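Local coordinates for type VI immunity protein Atu4351 (Agrobacterium fabrum, PDB 6ITW), which probably protects the bacterium against a type VI secretion toxin, serving as the immunity partner in an effector-immunity pair, at residues G204-L208 with V219-G223; P21-G25 with C60-K64; I36-Y40 with S128-L132; G118-E122 with L208-T212. One frame throughout, in Å; residues are numbered along the deposited sequence.

Contact 1 of 4, residues G204-L208 with V219-G223; sequences GPFTL and VRTIG
Leu208 lays its CD2 methyl over one face of the Arg220 guanidinium, 3.8 Å from Arg220 NE, so a branched aliphatic tip covers the flat cation without competing for its N-H groups. Those groups point elsewhere: NH1 forms a salt bridge with Asp76 and NH2 bonds to Gln78. Arg220 CG stands between the backbone N and the carbonyl carbon (chi1 58°), and the extended chain beyond it lifts the guanidinium off the sheet to both partners. On the same face, Ile222 brings its CD1 to within 3.7 Å of Leu208 CB, while Ile222 CG1 lies 3.8 Å from Phe206 CB. The isoleucine thus fills the space beside Phe206 and Leu208, and Phe206 goes on to stack on His112. Thr207 and Thr221 form a non-hydrogen-bonded pair on the other face; beta-branched and mildly polar, they suit a partly exposed strand surface. Pro205 CB touches Thr221 CG2 there at 3.7 Å. The backbones are joined by three fairly straight bonds. Leu208 and Arg220 make a hydrogen-bonded pair, with Leu208 N to Arg220 O at 2.9 Å, and Leu208 O accepts from Val219 N at the same distance. Ile222 N reaches Phe206 O at 2.7 Å. A water accepts from Phe206 N and donates to Ile222 O, adding a bridged link beyond the last direct bond. This is an antiparallel beta hairpin: 218-221 is the outermost strand of the mixed sheet, and 207-209 ties the hairpin in parallel to 113-116.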
loop_
_atom_site.group_PDB
_atom_site.type_symbol
_atom_site.label_atom_id
_atom_site.label_comp_id
_atom_site.label_asym_id
_atom_site.label_seq_id
_atom_site.Cartn_x
_atom_site.Cartn_y
_atom_site.Cartn_z
ATOM N N GLY A 204 -7.483 14.207 8.293
ATOM C CA GLY A 204 -7.412 15.022 7.102
ATOM C C GLY A 204 -7.699 14.278 5.807
ATOM O O GLY A 204 -7.779 13.044 5.776
ATOM N N PRO A 205 -7.845 15.024 4.711
ATOM C CA PRO A 205 -8.219 14.418 3.422
ATOM C C PRO A 205 -7.012 13.861 2.678
ATOM O O PRO A 205 -5.861 14.069 3.055
ATOM C CB PRO A 205 -8.830 15.593 2.644
ATOM C CG PRO A 205 -8.098 16.789 3.181
ATOM C CD PRO A 205 -7.833 16.497 4.654
ATOM N N PHE A 206 -7.310 13.169 1.578
ATOM C CA PHE A 206 -6.314 12.612 0.672
ATOM C C PHE A 206 -6.433 13.260 -0.696
ATOM O O PHE A 206 -7.541 13.485 -1.189
ATOM C CB PHE A 206 -6.489 11.101 0.507
ATOM C CG PHE A 206 -6.035 10.317 1.677
ATOM C CD1 PHE A 206 -6.776 10.313 2.855
ATOM C CD2 PHE A 206 -4.859 9.577 1.613
ATOM C CE1 PHE A 206 -6.349 9.584 3.946
ATOM C CE2 PHE A 206 -4.423 8.856 2.697
ATOM C CZ PHE A 206 -5.165 8.856 3.866
ATOM N N THR A 207 -5.297 13.518 -1.329
ATOM C CA THR A 207 -5.282 14.093 -2.663
ATOM C C THR A 207 -4.905 13.035 -3.687
ATOM O O THR A 207 -3.885 12.352 -3.537
ATOM C CB THR A 207 -4.320 15.275 -2.744
ATOM O OG1 THR A 207 -4.840 16.344 -1.944
ATOM C CG2 THR A 207 -4.193 15.747 -4.190
ATOM N N LEU A 208 -5.741 12.910 -4.720
ATOM C CA LEU A 208 -5.494 11.998 -5.828
ATOM C C LEU A 208 -4.576 12.657 -6.838
ATOM O O LEU A 208 -4.800 13.806 -7.235
ATOM C CB LEU A 208 -6.810 11.609 -6.497
ATOM C CG LEU A 208 -6.777 10.868 -7.835
ATOM C CD1 LEU A 208 -6.246 9.455 -7.652
ATOM C CD2 LEU A 208 -8.184 10.840 -8.423
ATOM N N VAL A 219 -5.147 16.191 -8.882
ATOM C CA VAL A 219 -6.386 16.114 -9.641
ATOM C C VAL A 219 -7.585 16.533 -8.804
ATOM O O VAL A 219 -8.399 17.339 -9.247
ATOM C CB VAL A 219 -6.571 14.689 -10.216
ATOM C CG1 VAL A 219 -7.919 14.552 -10.914
ATOM C CG2 VAL A 219 -5.435 14.349 -11.171
ATOM N N ARG A 220 -7.721 15.996 -7.592
ATOM C CA ARG A 220 -8.851 16.344 -6.730
ATOM C C ARG A 220 -8.617 15.761 -5.342
ATOM O O ARG A 220 -7.628 15.067 -5.088
ATOM C CB ARG A 220 -10.184 15.833 -7.290
ATOM C CG ARG A 220 -10.234 14.323 -7.500
ATOM C CD ARG A 220 -11.605 13.852 -7.957
ATOM N NE ARG A 220 -11.606 12.438 -8.358
ATOM C CZ ARG A 220 -11.952 11.424 -7.564
ATOM N NH1 ARG A 220 -12.323 11.644 -6.306
ATOM N NH2 ARG A 220 -11.924 10.179 -8.028
ATOM N N THR A 221 -9.549 16.060 -4.445
ATOM C CA THR A 221 -9.589 15.491 -3.109
ATOM C C THR A 221 -10.427 14.220 -3.099
ATOM O O THR A 221 -11.533 14.201 -3.647
ATOM C CB THR A 221 -10.172 16.504 -2.137
ATOM O OG1 THR A 221 -9.266 17.604 -2.046
ATOM C CG2 THR A 221 -10.342 15.876 -0.766
ATOM N N ILE A 222 -9.893 13.156 -2.484
ATOM C CA ILE A 222 -10.632 11.905 -2.400
ATOM C C ILE A 222 -11.910 12.155 -1.618
ATOM O O ILE A 222 -11.919 12.919 -0.640
ATOM C CB ILE A 222 -9.782 10.799 -1.750
ATOM C CG1 ILE A 222 -8.566 10.453 -2.617
ATOM C CG2 ILE A 222 -10.619 9.537 -1.496
ATOM C CD1 ILE A 222 -8.916 9.885 -3.967
ATOM N N GLY A 223 -13.007 11.526 -2.063
ATOM C CA GLY A 223 -14.329 11.730 -1.495
ATOM C C GLY A 223 -15.043 12.978 -1.971
ATOM O O GLY A 223 -16.185 13.218 -1.547
HETATM O O HOH W 1 -10.206 12.818 1.404
#

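Contact 2 of 4, residues P21-G25 with C60-K64; sequences PEIMG and CNPEK
Glu22 OE1 serves three partners at once: the ammonium of Lys64 and two waters that lead on to Asn61. The carboxylate meets Lys64 with both oxygens, OE1 and OE2 each 2.9 Å from Lys64 NZ, a salt bridge whose individual hydrogen bonds are weak. The two chains approach from opposite directions across backbones that lie well apart; the extended Glu22 and Lys64, bent at chi3 (66°), are long enough to bring their charged groups together. One water donates to Glu22 OE1 and accepts from Asn61 N; the other donates to OE1 and to Ile23 O and accepts from Asn61 ND2. Asn61 also forms an Asx turn, its OD1 accepting from Glu63 N at 2.9 Å, which shapes the loop between strand 57-59 and helix 66-73 of the GAD-like domain. Its ND2 has a second acceptor in Asp28, so this buried amide is well satisfied. The apolar half belongs to Met24, present as selenomethionine. With CG anti to the backbone N (chi1 -171°) and a bend at chi3, its CE methyl presses on Pro62 CD at 3.3 Å and lies 3.4 Å from Asn61 CA. The flexible chain lays this methyl against the proline ring and the Asn61 backbone, with CG beside the amide, and Leu49 packs against it too.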
loop_
_atom_site.group_PDB
_atom_site.type_symbol
_atom_site.label_atom_id
_atom_site.label_comp_id
_atom_site.label_asym_id
_atom_site.label_seq_id
_atom_site.Cartn_x
_atom_site.Cartn_y
_atom_site.Cartn_z
ATOM N N PRO A 21 5.220 -15.956 7.339
ATOM C CA PRO A 21 3.902 -15.690 6.741
ATOM C C PRO A 21 2.753 -15.989 7.699
ATOM O O PRO A 21 2.789 -16.949 8.472
ATOM C CB PRO A 21 3.868 -16.630 5.530
ATOM C CG PRO A 21 4.752 -17.777 5.939
ATOM C CD PRO A 21 5.855 -17.163 6.769
ATOM N N GLU A 22 1.736 -15.131 7.648
ATOM C CA GLU A 22 0.425 -15.412 8.213
ATOM C C GLU A 22 -0.439 -16.068 7.134
ATOM O O GLU A 22 -0.353 -15.709 5.955
ATOM C CB GLU A 22 -0.193 -14.105 8.721
ATOM C CG GLU A 22 -1.682 -14.083 9.031
ATOM C CD GLU A 22 -2.165 -12.682 9.485
ATOM O OE1 GLU A 22 -3.031 -12.096 8.796
ATOM O OE2 GLU A 22 -1.675 -12.163 10.528
ATOM N N ILE A 23 -1.244 -17.057 7.534
ATOM C CA ILE A 23 -2.076 -17.823 6.605
ATOM C C ILE A 23 -3.297 -17.004 6.211
ATOM O O ILE A 23 -3.940 -16.370 7.059
ATOM C CB ILE A 23 -2.504 -19.160 7.237
ATOM C CG1 ILE A 23 -1.354 -20.153 7.227
ATOM C CG2 ILE A 23 -3.717 -19.764 6.500
ATOM C CD1 ILE A 23 -1.711 -21.451 7.923
HETATM N N MSE A 24 -3.634 -17.012 4.924
HETATM C CA MSE A 24 -4.926 -16.451 4.512
HETATM C C MSE A 24 -5.877 -17.618 4.253
HETATM O O MSE A 24 -5.635 -18.434 3.357
HETATM C CB MSE A 24 -4.798 -15.557 3.275
HETATM C CG MSE A 24 -6.071 -14.799 2.980
HETATM SE SE MSE A 24 -5.971 -13.536 1.505
HETATM C CE MSE A 24 -4.818 -12.277 2.302
ATOM N N GLY A 25 -6.935 -17.709 5.070
ATOM C CA GLY A 25 -7.824 -18.857 5.017
ATOM C C GLY A 25 -8.650 -18.919 3.745
ATOM O O GLY A 25 -8.822 -17.936 3.012
ATOM N N CYS A 60 -0.668 -8.273 3.413
ATOM C CA CYS A 60 -1.672 -8.210 4.460
ATOM C C CYS A 60 -2.963 -8.843 3.964
ATOM O O CYS A 60 -3.227 -8.915 2.761
ATOM C CB CYS A 60 -1.934 -6.758 4.915
ATOM S SG CYS A 60 -2.674 -5.659 3.642
ATOM N N ASN A 61 -3.772 -9.289 4.917
ATOM C CA ASN A 61 -5.099 -9.794 4.611
ATOM C C ASN A 61 -6.046 -8.631 4.335
ATOM O O ASN A 61 -6.313 -7.842 5.245
ATOM C CB ASN A 61 -5.598 -10.655 5.772
ATOM C CG ASN A 61 -6.873 -11.408 5.441
ATOM O OD1 ASN A 61 -7.776 -10.878 4.772
ATOM N ND2 ASN A 61 -6.951 -12.663 5.899
ATOM N N PRO A 62 -6.578 -8.492 3.108
ATOM C CA PRO A 62 -7.469 -7.349 2.809
ATOM C C PRO A 62 -8.632 -7.230 3.763
ATOM O O PRO A 62 -9.092 -6.119 4.052
ATOM C CB PRO A 62 -7.980 -7.634 1.389
ATOM C CG PRO A 62 -7.159 -8.760 0.873
ATOM C CD PRO A 62 -6.557 -9.479 2.020
ATOM N N GLU A 63 -9.137 -8.366 4.240
ATOM C CA GLU A 63 -10.241 -8.342 5.183
ATOM C C GLU A 63 -9.858 -7.603 6.465
ATOM O O GLU A 63 -10.672 -6.856 7.016
ATOM C CB GLU A 63 -10.697 -9.775 5.471
ATOM C CG GLU A 63 -12.038 -9.861 6.198
ATOM C CD GLU A 63 -13.219 -9.359 5.355
ATOM O OE1 GLU A 63 -13.067 -9.120 4.127
ATOM O OE2 GLU A 63 -14.314 -9.208 5.933
ATOM N N LYS A 64 -8.609 -7.756 6.926
ATOM C CA LYS A 64 -8.193 -7.171 8.200
ATOM C C LYS A 64 -7.969 -5.663 8.111
ATOM O O LYS A 64 -8.063 -4.977 9.135
ATOM C CB LYS A 64 -6.930 -7.881 8.716
ATOM C CG LYS A 64 -7.244 -9.309 9.211
ATOM C CD LYS A 64 -6.014 -10.201 9.436
ATOM C CE LYS A 64 -5.132 -9.706 10.578
ATOM N NZ LYS A 64 -4.211 -10.786 11.080
HETATM O O HOH W 2 -2.918 -9.515 7.678
HETATM O O HOH W 3 -4.865 -13.916 7.610
#

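Contact 3 of 4, residues I36-Y40 with S128-L132; sequences IPETY and SDINL
Leu132 is the main bump: its CD2 methyl enters a hollow walled by Ile36, Pro37 and Tyr40. It sits deepest against Tyr40, 3.5 Å from Tyr40 CB, and approaches the ring obliquely. Pro37 CD forms another wall, 4.0 Å from Leu132 CD2, and Ile36 CG2 closes a third side more loosely at 4.2 Å. Leu132 CG lies anti to the backbone N (chi1 -171°), which sends the fork of the leucine across the gap between helices. Pro37 occupies the N-cap position of helix 38-47 in the GAD-like domain; its ring restrains phi and presents a rigid apolar surface to Leu132 and Asp129, which helix 128-137 supplies from its own first turn. Both helices rest on the central sheet, where Leu87 and Trp98 touch Leu132 from strands 84-90 and 94-99. Beside the leucine, Asp129 brings its OD2 3.5 Å from Pro37 CB. The same oxygen receives a short bond of 2.5 Å from Thr39 OG1 through its anti lone pair, and a weak one from Thr39 N. A negative carboxylate near this helix start is probably favoured by the helix dipole. A water donates to both Thr39 OG1 and Asp129 O, a second link between the segments.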
loop_
_atom_site.group_PDB
_atom_site.type_symbol
_atom_site.label_atom_id
_atom_site.label_comp_id
_atom_site.label_asym_id
_atom_site.label_seq_id
_atom_site.Cartn_x
_atom_site.Cartn_y
_atom_site.Cartn_z
ATOM N N ILE A 36 -10.426 -10.101 -6.991
ATOM C CA ILE A 36 -8.972 -9.975 -7.070
ATOM C C ILE A 36 -8.518 -11.065 -8.031
ATOM O O ILE A 36 -9.033 -12.190 -7.946
ATOM C CB ILE A 36 -8.318 -10.132 -5.686
ATOM C CG1 ILE A 36 -8.870 -9.091 -4.694
ATOM C CG2 ILE A 36 -6.796 -10.063 -5.795
ATOM C CD1 ILE A 36 -8.342 -9.256 -3.266
ATOM N N PRO A 37 -7.589 -10.798 -8.955
ATOM C CA PRO A 37 -7.200 -11.830 -9.942
ATOM C C PRO A 37 -6.769 -13.134 -9.274
ATOM O O PRO A 37 -6.085 -13.132 -8.247
ATOM C CB PRO A 37 -6.034 -11.180 -10.697
ATOM C CG PRO A 37 -6.260 -9.680 -10.538
ATOM C CD PRO A 37 -6.911 -9.503 -9.183
ATOM N N GLU A 38 -7.167 -14.263 -9.880
ATOM C CA GLU A 38 -6.916 -15.565 -9.253
ATOM C C GLU A 38 -5.437 -15.912 -9.188
ATOM O O GLU A 38 -5.021 -16.609 -8.254
ATOM C CB GLU A 38 -7.660 -16.691 -9.982
ATOM C CG GLU A 38 -8.643 -17.418 -9.066
ATOM C CD GLU A 38 -7.969 -18.217 -7.939
ATOM O OE1 GLU A 38 -7.011 -18.977 -8.215
ATOM O OE2 GLU A 38 -8.412 -18.099 -6.771
ATOM N N THR A 39 -4.633 -15.481 -10.169
ATOM C CA THR A 39 -3.204 -15.755 -10.083
ATOM C C THR A 39 -2.607 -15.142 -8.822
ATOM O O THR A 39 -1.755 -15.752 -8.174
ATOM C CB THR A 39 -2.478 -15.247 -11.331
ATOM O OG1 THR A 39 -2.683 -13.834 -11.488
ATOM C CG2 THR A 39 -2.973 -15.993 -12.564
ATOM N N TYR A 40 -3.068 -13.949 -8.432
ATOM C CA TYR A 40 -2.569 -13.367 -7.193
ATOM C C TYR A 40 -3.059 -14.152 -5.985
ATOM O O TYR A 40 -2.297 -14.380 -5.033
ATOM C CB TYR A 40 -2.986 -11.897 -7.063
ATOM C CG TYR A 40 -2.546 -11.323 -5.743
ATOM C CD1 TYR A 40 -1.252 -10.812 -5.574
ATOM C CD2 TYR A 40 -3.395 -11.340 -4.648
ATOM C CE1 TYR A 40 -0.827 -10.319 -4.336
ATOM C CE2 TYR A 40 -2.977 -10.857 -3.405
ATOM C CZ TYR A 40 -1.697 -10.344 -3.260
ATOM O OH TYR A 40 -1.297 -9.856 -2.033
ATOM N N SER A 128 -5.373 -7.597 -16.259
ATOM C CA SER A 128 -5.481 -7.544 -14.800
ATOM C C SER A 128 -4.413 -8.387 -14.108
ATOM O O SER A 128 -3.635 -7.868 -13.300
ATOM C CB SER A 128 -6.877 -7.997 -14.360
ATOM O OG SER A 128 -7.846 -7.055 -14.769
ATOM N N ASP A 129 -4.379 -9.696 -14.398
ATOM C CA ASP A 129 -3.376 -10.578 -13.801
ATOM C C ASP A 129 -1.962 -10.032 -13.980
ATOM O O ASP A 129 -1.173 -9.979 -13.026
ATOM C CB ASP A 129 -3.483 -11.975 -14.411
ATOM C CG ASP A 129 -4.722 -12.688 -13.980
ATOM O OD1 ASP A 129 -5.771 -12.485 -14.620
ATOM O OD2 ASP A 129 -4.666 -13.422 -12.972
ATOM N N ILE A 130 -1.634 -9.607 -15.198
ATOM C CA ILE A 130 -0.317 -9.048 -15.490
ATOM C C ILE A 130 -0.101 -7.737 -14.736
ATOM O O ILE A 130 0.997 -7.468 -14.236
ATOM C CB ILE A 130 -0.185 -8.861 -17.014
ATOM C CG1 ILE A 130 -0.135 -10.225 -17.707
ATOM C CG2 ILE A 130 1.013 -7.995 -17.376
ATOM C CD1 ILE A 130 -0.434 -10.155 -19.210
ATOM N N ASN A 131 -1.141 -6.902 -14.655
ATOM C CA ASN A 131 -1.050 -5.608 -13.980
ATOM C C ASN A 131 -0.696 -5.784 -12.509
ATOM O O ASN A 131 0.213 -5.126 -11.991
ATOM C CB ASN A 131 -2.382 -4.850 -14.122
ATOM C CG ASN A 131 -2.345 -3.451 -13.483
ATOM O OD1 ASN A 131 -2.724 -3.270 -12.323
ATOM N ND2 ASN A 131 -1.900 -2.465 -14.247
ATOM N N LEU A 132 -1.420 -6.661 -11.811
ATOM C CA LEU A 132 -1.084 -6.928 -10.420
ATOM C C LEU A 132 0.288 -7.572 -10.312
ATOM O O LEU A 132 1.033 -7.294 -9.367
ATOM C CB LEU A 132 -2.150 -7.811 -9.778
ATOM C CG LEU A 132 -2.042 -7.992 -8.263
ATOM C CD1 LEU A 132 -1.563 -6.706 -7.544
ATOM C CD2 LEU A 132 -3.386 -8.443 -7.721
HETATM O O HOH W 4 -1.618 -11.372 -10.599
#

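Contact 4 of 4, residues G118-E122 with L208-T212; sequences GLFKE and LYDTT
Phe120 and Asp210 make the chief stack of this contact, the carboxylate lying over one face of the ring with the two planes 23° apart. Asp210 CB is centred above the ring, 3.7 Å from its centroid, in a CH-pi contact only 1° off the ring normal. The carboxylate continues toward the rim of the ring, and Asp210 OD2 comes as close as 3.0 Å to Phe120 CD1, an approach made over the face. Leu119 CB covers the opposite face, so the ring is clasped between its own neighbour and the aspartate. Polar bonding fixes Asp210 from its own side: OD1 accepts from Thr212 N at 2.7 Å in an Asx turn, with a weak bond from Lys213 N in addition. This turn lies just past strand 207-209, in the connection of the terminal hairpin, while Phe120 belongs to the loop that follows strand 113-116, the parallel neighbour of 207-209 in the sheet. Apolar packing completes the contact. Phe120 CZ reaches Leu208 CD2 at 3.9 Å, and Leu119 CD1 touches the same methyl at 3.8 Å; leucines suit this place because their forked tips can meet both a ring and one another. In the Asx turn, Thr212 OG1 lies 3.6 Å from Phe120 CB, a van der Waals approach at the partly exposed end, and Val219 of the adjoining strand also packs on Phe120.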
loop_
_atom_site.group_PDB
_atom_site.type_symbol
_atom_site.label_atom_id
_atom_site.label_comp_id
_atom_site.label_asym_id
_atom_site.label_seq_id
_atom_site.Cartn_x
_atom_site.Cartn_y
_atom_site.Cartn_z
ATOM N N GLY A 118 -4.705 3.484 -13.855
ATOM C CA GLY A 118 -5.863 3.096 -14.654
ATOM C C GLY A 118 -7.004 4.097 -14.644
ATOM O O GLY A 118 -7.882 4.017 -15.506
ATOM N N LEU A 119 -7.027 5.021 -13.675
ATOM C CA LEU A 119 -7.957 6.146 -13.748
ATOM C C LEU A 119 -7.621 7.086 -14.898
ATOM O O LEU A 119 -8.511 7.774 -15.406
ATOM C CB LEU A 119 -7.947 6.948 -12.446
ATOM C CG LEU A 119 -9.024 6.686 -11.405
ATOM C CD1 LEU A 119 -8.782 7.566 -10.184
ATOM C CD2 LEU A 119 -10.407 6.931 -11.986
ATOM N N PHE A 120 -6.352 7.145 -15.314
ATOM C CA PHE A 120 -5.878 8.186 -16.215
ATOM C C PHE A 120 -5.367 7.679 -17.563
ATOM O O PHE A 120 -5.343 8.456 -18.521
ATOM C CB PHE A 120 -4.784 9.016 -15.516
ATOM C CG PHE A 120 -5.244 9.610 -14.223
ATOM C CD1 PHE A 120 -6.136 10.674 -14.212
ATOM C CD2 PHE A 120 -4.832 9.084 -13.012
ATOM C CE1 PHE A 120 -6.589 11.217 -13.010
ATOM C CE2 PHE A 120 -5.283 9.617 -11.803
ATOM C CZ PHE A 120 -6.159 10.679 -11.805
ATOM N N LYS A 121 -4.943 6.427 -17.664
ATOM C CA LYS A 121 -4.744 5.766 -18.946
ATOM C C LYS A 121 -5.492 4.444 -18.880
ATOM O O LYS A 121 -5.385 3.716 -17.886
ATOM C CB LYS A 121 -3.256 5.569 -19.266
ATOM C CG LYS A 121 -2.778 4.121 -19.339
ATOM C CD LYS A 121 -1.312 4.050 -19.769
ATOM C CE LYS A 121 -0.663 2.714 -19.402
ATOM N NZ LYS A 121 0.763 2.638 -19.858
ATOM N N GLU A 122 -6.290 4.165 -19.906
ATOM C CA GLU A 122 -7.173 3.007 -19.867
ATOM C C GLU A 122 -6.372 1.718 -19.996
ATOM O O GLU A 122 -5.436 1.628 -20.796
ATOM C CB GLU A 122 -8.208 3.097 -20.978
ATOM C CG GLU A 122 -9.449 2.275 -20.737
ATOM C CD GLU A 122 -10.514 2.543 -21.787
ATOM O OE1 GLU A 122 -10.141 2.881 -22.935
ATOM O OE2 GLU A 122 -11.719 2.431 -21.459
ATOM N N LEU A 208 -5.741 12.910 -4.720
ATOM C CA LEU A 208 -5.494 11.998 -5.828
ATOM C C LEU A 208 -4.576 12.657 -6.838
ATOM O O LEU A 208 -4.800 13.806 -7.235
ATOM C CB LEU A 208 -6.810 11.609 -6.497
ATOM C CG LEU A 208 -6.777 10.868 -7.835
ATOM C CD1 LEU A 208 -6.246 9.455 -7.652
ATOM C CD2 LEU A 208 -8.184 10.840 -8.423
ATOM N N TYR A 209 -3.544 11.935 -7.254
ATOM C CA TYR A 209 -2.577 12.448 -8.214
ATOM C C TYR A 209 -2.570 11.599 -9.475
ATOM O O TYR A 209 -2.795 10.383 -9.436
ATOM C CB TYR A 209 -1.165 12.471 -7.641
ATOM C CG TYR A 209 -0.913 13.594 -6.689
ATOM C CD1 TYR A 209 -1.353 13.529 -5.369
ATOM C CD2 TYR A 209 -0.217 14.720 -7.100
ATOM C CE1 TYR A 209 -1.104 14.570 -4.487
ATOM C CE2 TYR A 209 0.036 15.767 -6.223
ATOM C CZ TYR A 209 -0.412 15.689 -4.921
ATOM O OH TYR A 209 -0.166 16.731 -4.057
ATOM N N ASP A 210 -2.262 12.252 -10.584
ATOM C CA ASP A 210 -2.180 11.616 -11.894
ATOM C C ASP A 210 -0.699 11.395 -12.198
ATOM O O ASP A 210 0.012 12.327 -12.574
ATOM C CB ASP A 210 -2.871 12.497 -12.931
ATOM C CG ASP A 210 -2.875 11.896 -14.330
ATOM O OD1 ASP A 210 -1.978 11.089 -14.650
ATOM O OD2 ASP A 210 -3.783 12.255 -15.118
ATOM N N THR A 211 -0.229 10.157 -12.030
ATOM C CA THR A 211 1.150 9.806 -12.357
ATOM C C THR A 211 1.307 9.315 -13.797
ATOM O O THR A 211 2.329 8.697 -14.125
ATOM C CB THR A 211 1.690 8.761 -11.372
ATOM O OG1 THR A 211 0.813 7.627 -11.330
ATOM C CG2 THR A 211 1.787 9.358 -9.985
ATOM N N THR A 212 0.310 9.580 -14.653
ATOM C CA THR A 212 0.371 9.261 -16.078
ATOM C C THR A 212 1.135 10.326 -16.851
ATOM O O THR A 212 1.950 10.002 -17.720
ATOM C CB THR A 212 -1.050 9.118 -16.644
ATOM O OG1 THR A 212 -1.503 7.767 -16.492
ATOM C CG2 THR A 212 -1.130 9.561 -18.108
#

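Contacts 1 and 4 lie at the same end of the sheet, share Leu208, and touch where Val219 meets Phe120 and Asp210. Contact 1 pairs strands through backbone bonds, whereas contact 4 has no hydrogen bond between its segments and relies on a phenyl ring stacked by an aspartate, and on methyl packing. Contact 2, on the far side of the chain's centre from both, is the most buried, yet it combines a salt bridge and ordered waters with methyl packing. Contact 3 joins two helix starts through a leucine and a carboxylate; its segments alternate along the chain with those of contact 2, and their nearest atoms are about 4 Å apart. Contacts 1, 3 and 4 are only partly buried.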